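Local structure of SAHS4 (Ramazzottius varieornatus, 5Z4G) at residues Y108-D113 with L117-N122; P49-L54 with L99-V104. The protein is thought to act as a secreted, heat-soluble molecular shield under water-deficient conditions, and binds zinc. All blocks are in the same frame, centred on the assembly; numbering follows the deposited sequence.

Interaction 1 of 2, residues Y108-D113 with L117-N122; sequences YVCTED and LITKIN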
ATOM      1  N   TYR A 108      -3.520   8.962   7.168  1.00 13.24           N
ATOM      2  CA  TYR A 108      -2.552   8.917   6.072  1.00 11.79           C
ATOM      3  C   TYR A 108      -2.613  10.130   5.152  1.00 11.49           C
ATOM      4  O   TYR A 108      -3.650  10.784   5.050  1.00 12.76           O
ATOM      5  CB  TYR A 108      -2.724   7.627   5.245  1.00 12.89           C
ATOM      6  CG  TYR A 108      -3.947   7.646   4.361  1.00 13.46           C
ATOM      7  CD1 TYR A 108      -5.192   7.247   4.853  1.00 14.09           C
ATOM      8  CD2 TYR A 108      -3.866   8.105   3.033  1.00 14.74           C
ATOM      9  CE1 TYR A 108      -6.319   7.287   4.054  1.00 15.85           C
ATOM     10  CE2 TYR A 108      -4.988   8.155   2.225  1.00 16.97           C
ATOM     11  CZ  TYR A 108      -6.207   7.741   2.738  1.00 17.95           C
ATOM     12  OH  TYR A 108      -7.315   7.784   1.936  1.00 20.50           O
ATOM     13  N   VAL A 109      -1.494  10.412   4.485  0.73 11.22           N
ATOM     14  CA  VAL A 109      -1.423  11.430   3.434  0.73 11.75           C
ATOM     15  C   VAL A 109      -0.623  10.858   2.269  0.73 10.93           C
ATOM     16  O   VAL A 109       0.471  10.322   2.471  0.73 11.43           O
ATOM     17  CB  VAL A 109      -0.739  12.740   3.905  0.73 13.60           C
ATOM     18  CG1 VAL A 109      -0.779  13.781   2.792  0.73 12.48           C
ATOM     19  CG2 VAL A 109      -1.400  13.297   5.155  0.73 15.82           C
ATOM     20  N   CYS A 110      -1.171  10.977   1.062  1.00 11.31           N
ATOM     21  CA  CYS A 110      -0.485  10.547  -0.159  1.00 11.87           C
ATOM     22  C   CYS A 110       0.116  11.735  -0.877  1.00 11.19           C
ATOM     23  O   CYS A 110      -0.523  12.773  -1.003  1.00 12.36           O
ATOM     24  CB  CYS A 110      -1.448   9.846  -1.104  1.00 12.97           C
ATOM     25  SG  CYS A 110      -2.046   8.288  -0.451  1.00 14.44           S
ATOM     26  N   THR A 111       1.353  11.573  -1.342  1.00 11.72           N
ATOM     27  CA  THR A 111       2.017  12.586  -2.159  1.00 12.36           C
ATOM     28  C   THR A 111       2.756  11.893  -3.292  1.00 12.51           C
ATOM     29  O   THR A 111       2.836  10.653  -3.337  1.00 12.12           O
ATOM     30  CB  THR A 111       3.019  13.429  -1.338  1.00 13.80           C
ATOM     31  OG1 THR A 111       3.930  12.561  -0.658  1.00 14.60           O
ATOM     32  CG2 THR A 111       2.301  14.340  -0.324  1.00 15.84           C
ATOM     33  N   GLU A 112       3.315  12.697  -4.198  1.00 13.60           N
ATOM     34  CA  GLU A 112       4.095  12.193  -5.321  1.00 14.11           C
ATOM     35  C   GLU A 112       5.495  12.761  -5.324  1.00 15.39           C
ATOM     36  O   GLU A 112       5.693  13.930  -4.983  1.00 18.05           O
ATOM     37  CB  GLU A 112       3.406  12.534  -6.635  1.00 14.61           C
ATOM     38  CG  GLU A 112       2.037  11.899  -6.784  1.00 15.44           C
ATOM     39  CD  GLU A 112       1.335  12.342  -8.042  1.00 17.40           C
ATOM     40  OE1 GLU A 112       0.710  13.423  -8.026  1.00 18.72           O
ATOM     41  OE2 GLU A 112       1.397  11.603  -9.048  1.00 18.32           O
ATOM     42  N   ASP A 113       6.462  11.923  -5.686  1.00 14.30           N
ATOM     43  CA  ASP A 113       7.808  12.385  -5.962  1.00 16.02           C
ATOM     44  C   ASP A 113       8.137  11.854  -7.345  1.00 15.06           C
ATOM     45  O   ASP A 113       8.497  10.685  -7.510  1.00 14.97           O
ATOM     46  CB  ASP A 113       8.800  11.887  -4.908  1.00 18.72           C
ATOM     47  CG  ASP A 113      10.221  12.404  -5.145  1.00 23.43           C
ATOM     48  OD1 ASP A 113      10.441  13.190  -6.092  1.00 26.53           O
ATOM     49  OD2 ASP A 113      11.127  12.021  -4.378  1.00 28.40           O
ATOM     50  N   LEU A 117       4.644   7.128  -5.925  1.00  9.91           N
ATOM     51  CA  LEU A 117       3.574   7.432  -4.978  1.00  9.13           C
ATOM     52  C   LEU A 117       4.117   7.181  -3.575  1.00  9.26           C
ATOM     53  O   LEU A 117       4.711   6.129  -3.321  1.00  9.58           O
ATOM     54  CB  LEU A 117       2.352   6.537  -5.246  1.00  9.55           C
ATOM     55  CG  LEU A 117       1.182   6.682  -4.269  1.00 10.15           C
ATOM     56  CD1 LEU A 117       0.524   8.051  -4.366  1.00 12.75           C
ATOM     57  CD2 LEU A 117       0.151   5.590  -4.516  1.00 11.48           C
ATOM     58  N   ILE A 118       3.902   8.134  -2.668  1.00  9.00           N
ATOM     59  CA  ILE A 118       4.353   8.021  -1.285  1.00  9.29           C
ATOM     60  C   ILE A 118       3.137   8.114  -0.367  1.00  9.95           C
ATOM     61  O   ILE A 118       2.324   9.029  -0.508  1.00 11.33           O
ATOM     62  CB  ILE A 118       5.353   9.150  -0.925  1.00 11.19           C
ATOM     63  CG1 ILE A 118       6.586   9.142  -1.847  1.00 11.75           C
ATOM     64  CG2 ILE A 118       5.770   9.059   0.547  1.00 11.94           C
ATOM     65  CD1 ILE A 118       7.412  10.392  -1.765  1.00 16.40           C
ATOM     66  N   THR A 119       3.012   7.174   0.569  1.00 10.39           N
ATOM     67  CA  THR A 119       1.933   7.198   1.538  1.00  9.91           C
ATOM     68  C   THR A 119       2.563   7.258   2.918  1.00 10.33           C
ATOM     69  O   THR A 119       3.318   6.360   3.304  1.00 12.14           O
ATOM     70  CB  THR A 119       1.001   5.970   1.399  1.00 10.99           C
ATOM     71  OG1 THR A 119       0.526   5.905   0.052  1.00 12.54           O
ATOM     72  CG2 THR A 119      -0.188   6.073   2.364  1.00 10.83           C
ATOM     73  N   LYS A 120       2.264   8.328   3.650  1.00  9.94           N
ATOM     74  CA  LYS A 120       2.758   8.493   5.014  1.00 10.86           C
ATOM     75  C   LYS A 120       1.611   8.177   5.949  1.00 11.42           C
ATOM     76  O   LYS A 120       0.521   8.744   5.823  1.00 12.39           O
ATOM     77  CB  LYS A 120       3.303   9.911   5.226  1.00 12.91           C
ATOM     78  CG  LYS A 120       4.553  10.200   4.393  1.00 17.59           C
ATOM     79  CD  LYS A 120       5.189  11.542   4.705  1.00 22.99           C
ATOM     80  CE  LYS A 120       6.278  11.855   3.688  1.00 25.81           C
ATOM     81  NZ  LYS A 120       7.132  12.996   4.120  1.00 30.45           N
ATOM     82  N   ILE A 121       1.860   7.243   6.862  1.00 11.96           N
ATOM     83  CA  ILE A 121       0.838   6.685   7.737  1.00 13.10           C
ATOM     84  C   ILE A 121       1.203   6.933   9.205  1.00 14.37           C
ATOM     85  O   ILE A 121       2.352   6.764   9.600  1.00 16.03           O
ATOM     86  CB  ILE A 121       0.692   5.166   7.487  1.00 13.77           C
ATOM     87  CG1 ILE A 121       0.222   4.911   6.050  1.00 13.53           C
ATOM     88  CG2 ILE A 121      -0.248   4.524   8.502  1.00 15.26           C
ATOM     89  CD1 ILE A 121       0.413   3.491   5.569  1.00 15.38           C
ATOM     90  N   ASN A 122       0.211   7.325   9.998  1.00 14.70           N
ATOM     91  CA  ASN A 122       0.352   7.409  11.450  1.00 17.14           C
ATOM     92  C   ASN A 122      -0.773   6.636  12.127  1.00 16.98           C
ATOM     93  O   ASN A 122      -1.940   6.769  11.754  1.00 17.32           O
ATOM     94  CB  ASN A 122       0.369   8.876  11.911  1.00 21.25           C
ATOM     95  CG  ASN A 122       0.833   9.044  13.358  1.00 27.05           C
ATOM     96  OD1 ASN A 122       1.609   8.242  13.890  1.00 30.72           O
ATOM     97  ND2 ASN A 122       0.365  10.108  13.996  1.00 30.34           N
TER
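Thr-119 lays its methyl CG2 alongside the sulfur of Cys-110, 4.0 Å from SG, and against CB of Tyr-108 at 4.1 Å. Its hydroxyl OG1 lies 3.5 Å from the same SG and is hydrogen-bonded to a tetraethylene glycol molecule, probably from the crystallisation liquor, on this face of the sheet. CG2 reaches both neighbours because it stands anti to the backbone N of Thr-119, with OG1 turned beside that nitrogen (chi1 -55°). Tyr-108 swings its ring away from strand 117-122 toward Thr-89 and Phe-91, leaving CB to meet Ile-121 CG1. Farther along the same face, toward the hairpin turn, Leu-117 brings CD1 to 3.6 Å from Thr-111 O.

The opposite face of the hairpin carries Val-109, Thr-111, Ile-118 and Lys-120. Here Thr-111 OG1 sits 3.7 Å from Ile-118 CB, the two side chains crossing obliquely, while Ile-118 CD1 reaches along to Asp-113 CB.

Residues 108-113 and 117-122 form the two arms of an antiparallel beta hairpin in the FABP-like barrel, the N-to-C directions of the two short segments lying at 152°. Val-109 pairs with Lys-120, and Thr-111 with Ile-118, each through two hydrogen bonds; the Lys-120 N to Val-109 O bond is nearly straight at 2.9 Å and 176°. Between these pairs, the CA of Cys-110 makes a CH...O contact of 3.2 Å with Ile-118 O. Ile-118 O thus receives both an N-H and a weaker C-H donor, which implies that backbone bonds hold the arms together, while the side-chain contacts, mixing methyls, a sulfur and hydroxyls, add van der Waals packing.

Interaction 2 of 2, residues P49-L54 with L99-V104; sequences PKDQAL and LSHDGV. With ZN (zinc ion), chain D.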
ATOM      1  N   PRO A  49      -0.013 -11.334  14.898  1.00 22.65           N
ATOM      2  CA  PRO A  49      -0.296 -12.561  14.133  1.00 23.17           C
ATOM      3  C   PRO A  49      -1.509 -12.480  13.199  1.00 23.22           C
ATOM      4  O   PRO A  49      -1.459 -13.046  12.110  1.00 24.53           O
ATOM      5  CB  PRO A  49      -0.529 -13.607  15.224  1.00 23.08           C
ATOM      6  CG  PRO A  49       0.339 -13.147  16.340  1.00 23.38           C
ATOM      7  CD  PRO A  49       0.276 -11.646  16.316  1.00 22.67           C
ATOM      8  N   LYS A  50      -2.569 -11.774  13.608  1.00 25.49           N
ATOM      9  CA  LYS A  50      -3.773 -11.617  12.769  1.00 26.15           C
ATOM     10  C   LYS A  50      -3.503 -10.890  11.446  1.00 26.66           C
ATOM     11  O   LYS A  50      -4.148 -11.181  10.442  1.00 29.31           O
ATOM     12  CB  LYS A  50      -4.929 -10.953  13.538  1.00 29.44           C
ATOM     13  CG  LYS A  50      -4.745  -9.482  13.902  1.00 30.77           C
ATOM     14  CD  LYS A  50      -6.006  -8.913  14.534  1.00 33.69           C
ATOM     15  CE  LYS A  50      -5.981  -7.394  14.574  1.00 36.73           C
ATOM     16  NZ  LYS A  50      -6.274  -6.780  13.247  1.00 37.94           N
ATOM     17  N   ASP A  51      -2.554  -9.955  11.465  1.00 28.50           N
ATOM     18  CA  ASP A  51      -2.140  -9.217  10.268  1.00 30.85           C
ATOM     19  C   ASP A  51      -1.083  -9.975   9.466  1.00 30.59           C
ATOM     20  O   ASP A  51      -1.105  -9.952   8.228  1.00 32.09           O
ATOM     21  CB  ASP A  51      -1.642  -7.813  10.639  1.00 32.72           C
ATOM     22  CG  ASP A  51      -2.762  -6.888  11.121  1.00 38.71           C
ATOM     23  OD1 ASP A  51      -3.961  -7.222  10.967  1.00 40.99           O
ATOM     24  OD2 ASP A  51      -2.438  -5.807  11.655  1.00 42.72           O
ATOM     25  N   GLN A  52      -0.174 -10.647  10.178  1.00 28.75           N
ATOM     26  CA  GLN A  52       0.851 -11.520   9.590  1.00 29.97           C
ATOM     27  C   GLN A  52       0.253 -12.557   8.641  1.00 29.84           C
ATOM     28  O   GLN A  52       0.795 -12.792   7.561  1.00 29.09           O
ATOM     29  CB  GLN A  52       1.631 -12.255  10.685  1.00 29.18           C
ATOM     30  CG  GLN A  52       2.699 -11.443  11.396  1.00 28.99           C
ATOM     31  CD  GLN A  52       3.406 -12.256  12.467  1.00 30.83           C
ATOM     32  OE1 GLN A  52       4.011 -13.291  12.179  1.00 30.13           O
ATOM     33  NE2 GLN A  52       3.343 -11.784  13.708  1.00 30.74           N
ATOM     34  N   ALA A  53      -0.865 -13.155   9.061  1.00 29.40           N
ATOM     35  CA  ALA A  53      -1.577 -14.195   8.312  1.00 29.37           C
ATOM     36  C   ALA A  53      -1.975 -13.787   6.890  1.00 31.18           C
ATOM     37  O   ALA A  53      -2.042 -14.637   5.998  1.00 33.31           O
ATOM     38  CB  ALA A  53      -2.803 -14.649   9.092  1.00 31.70           C
ATOM     39  N   LEU A  54      -2.228 -12.495   6.682  1.00 30.50           N
ATOM     40  CA  LEU A  54      -2.659 -11.996   5.372  1.00 33.75           C
ATOM     41  C   LEU A  54      -1.540 -11.919   4.341  1.00 34.08           C
ATOM     42  O   LEU A  54      -1.809 -11.782   3.146  1.00 32.80           O
ATOM     43  CB  LEU A  54      -3.380 -10.641   5.492  1.00 37.92           C
ATOM     44  CG  LEU A  54      -4.873 -10.580   5.865  1.00 42.27           C
ATOM     45  CD1 LEU A  54      -5.689 -11.735   5.290  1.00 41.20           C
ATOM     46  CD2 LEU A  54      -5.083 -10.468   7.365  1.00 44.12           C
ATOM     47  N   LEU A  99      -8.567   5.889   7.996  1.00 16.03           N
ATOM     48  CA  LEU A  99      -9.196   4.582   7.853  1.00 16.23           C
ATOM     49  C   LEU A  99      -9.178   3.865   9.190  1.00 17.40           C
ATOM     50  O   LEU A  99      -8.354   4.173  10.053  1.00 19.79           O
ATOM     51  CB  LEU A  99      -8.487   3.735   6.794  1.00 17.82           C
ATOM     52  CG  LEU A  99      -8.641   4.219   5.347  1.00 18.04           C
ATOM     53  CD1 LEU A  99      -7.564   3.606   4.471  1.00 19.51           C
ATOM     54  CD2 LEU A  99     -10.024   3.910   4.778  1.00 18.97           C
ATOM     55  N   SER A 100     -10.085   2.913   9.356  1.00 17.39           N
ATOM     56  CA  SER A 100     -10.164   2.141  10.587  1.00 18.90           C
ATOM     57  C   SER A 100     -10.260   0.667  10.251  1.00 19.15           C
ATOM     58  O   SER A 100     -10.946   0.289   9.299  1.00 19.53           O
ATOM     59  CB  SER A 100     -11.376   2.571  11.410  1.00 22.78           C
ATOM     60  OG  SER A 100     -11.322   3.959  11.685  1.00 27.73           O
ATOM     61  N   HIS A 101      -9.551  -0.154  11.022  1.00 21.07           N
ATOM     62  CA  HIS A 101      -9.627  -1.611  10.905  1.00 23.18           C
ATOM     63  C   HIS A 101      -9.629  -2.220  12.297  1.00 23.98           C
ATOM     64  O   HIS A 101      -8.694  -1.991  13.075  1.00 23.71           O
ATOM     65  CB  HIS A 101      -8.456  -2.158  10.077  1.00 26.02           C
ATOM     66  CG  HIS A 101      -8.475  -3.647   9.905  1.00 28.46           C
ATOM     67  ND1 HIS A 101      -7.593  -4.487  10.553  1.00 32.89           N
ATOM     68  CD2 HIS A 101      -9.279  -4.444   9.166  1.00 26.85           C
ATOM     69  CE1 HIS A 101      -7.849  -5.737  10.210  1.00 31.75           C
ATOM     70  NE2 HIS A 101      -8.869  -5.739   9.370  1.00 28.52           N
ATOM     71  N   ASP A 102     -10.681  -2.986  12.601  1.00 25.30           N
ATOM     72  CA  ASP A 102     -10.880  -3.598  13.926  1.00 26.14           C
ATOM     73  C   ASP A 102     -10.656  -2.582  15.054  1.00 25.78           C
ATOM     74  O   ASP A 102      -9.925  -2.847  16.009  1.00 26.16           O
ATOM     75  CB  ASP A 102      -9.993  -4.851  14.109  1.00 28.08           C
ATOM     76  CG  ASP A 102     -10.348  -5.985  13.147  1.00 29.70           C
ATOM     77  OD1 ASP A 102     -11.524  -6.109  12.742  1.00 28.60           O
ATOM     78  OD2 ASP A 102      -9.434  -6.774  12.812  1.00 32.80           O
ATOM     79  N   GLY A 103     -11.277  -1.409  14.906  1.00 26.08           N
ATOM     80  CA  GLY A 103     -11.219  -0.339  15.904  1.00 27.26           C
ATOM     81  C   GLY A 103      -9.881   0.356  16.101  1.00 24.31           C
ATOM     82  O   GLY A 103      -9.659   0.975  17.143  1.00 25.58           O
ATOM     83  N   VAL A 104      -8.993   0.250  15.114  1.00 21.81           N
ATOM     84  CA  VAL A 104      -7.692   0.930  15.147  1.00 21.01           C
ATOM     85  C   VAL A 104      -7.682   1.970  14.023  1.00 19.88           C
ATOM     86  O   VAL A 104      -7.774   1.606  12.849  1.00 21.51           O
ATOM     87  CB  VAL A 104      -6.511  -0.063  14.957  1.00 22.76           C
ATOM     88  CG1 VAL A 104      -5.176   0.668  14.981  1.00 23.83           C
ATOM     89  CG2 VAL A 104      -6.521  -1.156  16.025  1.00 23.76           C
TER
HETATM   90 ZN    ZN D 202      -9.960  -7.376   8.683  0.93 42.27          ZN
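A type I' beta turn, His-101 to Val-104, links strands 97-101 and 104-113 of the FABP-like barrel and faces the short helix 49-52 of the helical region between strands 26-30 and 62-66. The two backbones stay well apart, with Lys-50 and Asp-102 CA atoms 10.8 Å from each other, and the long Lys-50, met by Asp-102 and His-101, spans the gap.

Charge pairing does most of the joining. Lys-50 extends from the helix while Asp-102 comes from the opposite direction, and NZ of Lys-50 forms a salt bridge to OD2 of Asp-102 at 3.2 Å, meeting the anti lone pair of that oxygen. A bend at the last torsion of the lysine (chi4 77°) sets the ammonium where it also bonds OD1 of Asp-51, at 3.3 Å on the syn side but 34° out of the carboxylate plane. One ammonium thus ties together two carboxylates, probably offsetting their mutual repulsion.

Ring contacts accompany this network. NZ of Lys-50 approaches His-101 CE1 to 3.6 Å, obliquely to the imidazole, and Asp-51 OD1 also comes near CE1. Asp-102 CG lies over one face of the ring, offset toward its rim.

Metal binding is the third element. His-101 and His-85 together hold a zinc ion beside the turn. The ring of His-101 projects off the strand end toward the helix, because its chi1 of -180° turns CG away from the backbone nitrogen. Leu-54 packs on His-85. On the imidazole of His-101, NE2 bonds the zinc ion at 2.1 Å.

Interaction 1 is partly buried and interaction 2 lies at the surface, their centres about 20 Å apart. Both involve the same antiparallel sheet, where strand 97-101 borders strand 104-113, and they touch directly through Leu-99 CD1 and Tyr-108 CE1, 3.9 Å apart. The 108-113/117-122 contact joins neighbouring strands through regular backbone hydrogen bonds and close packing, burying 467 Å². By contrast, 49-54 and 99-104 bury 101 Å² and bring a helix to a strand-end turn through one salt bridge, beside a zinc ion. Sequence distance follows suit: a tight hairpin in the first, 44 intervening residues in the second.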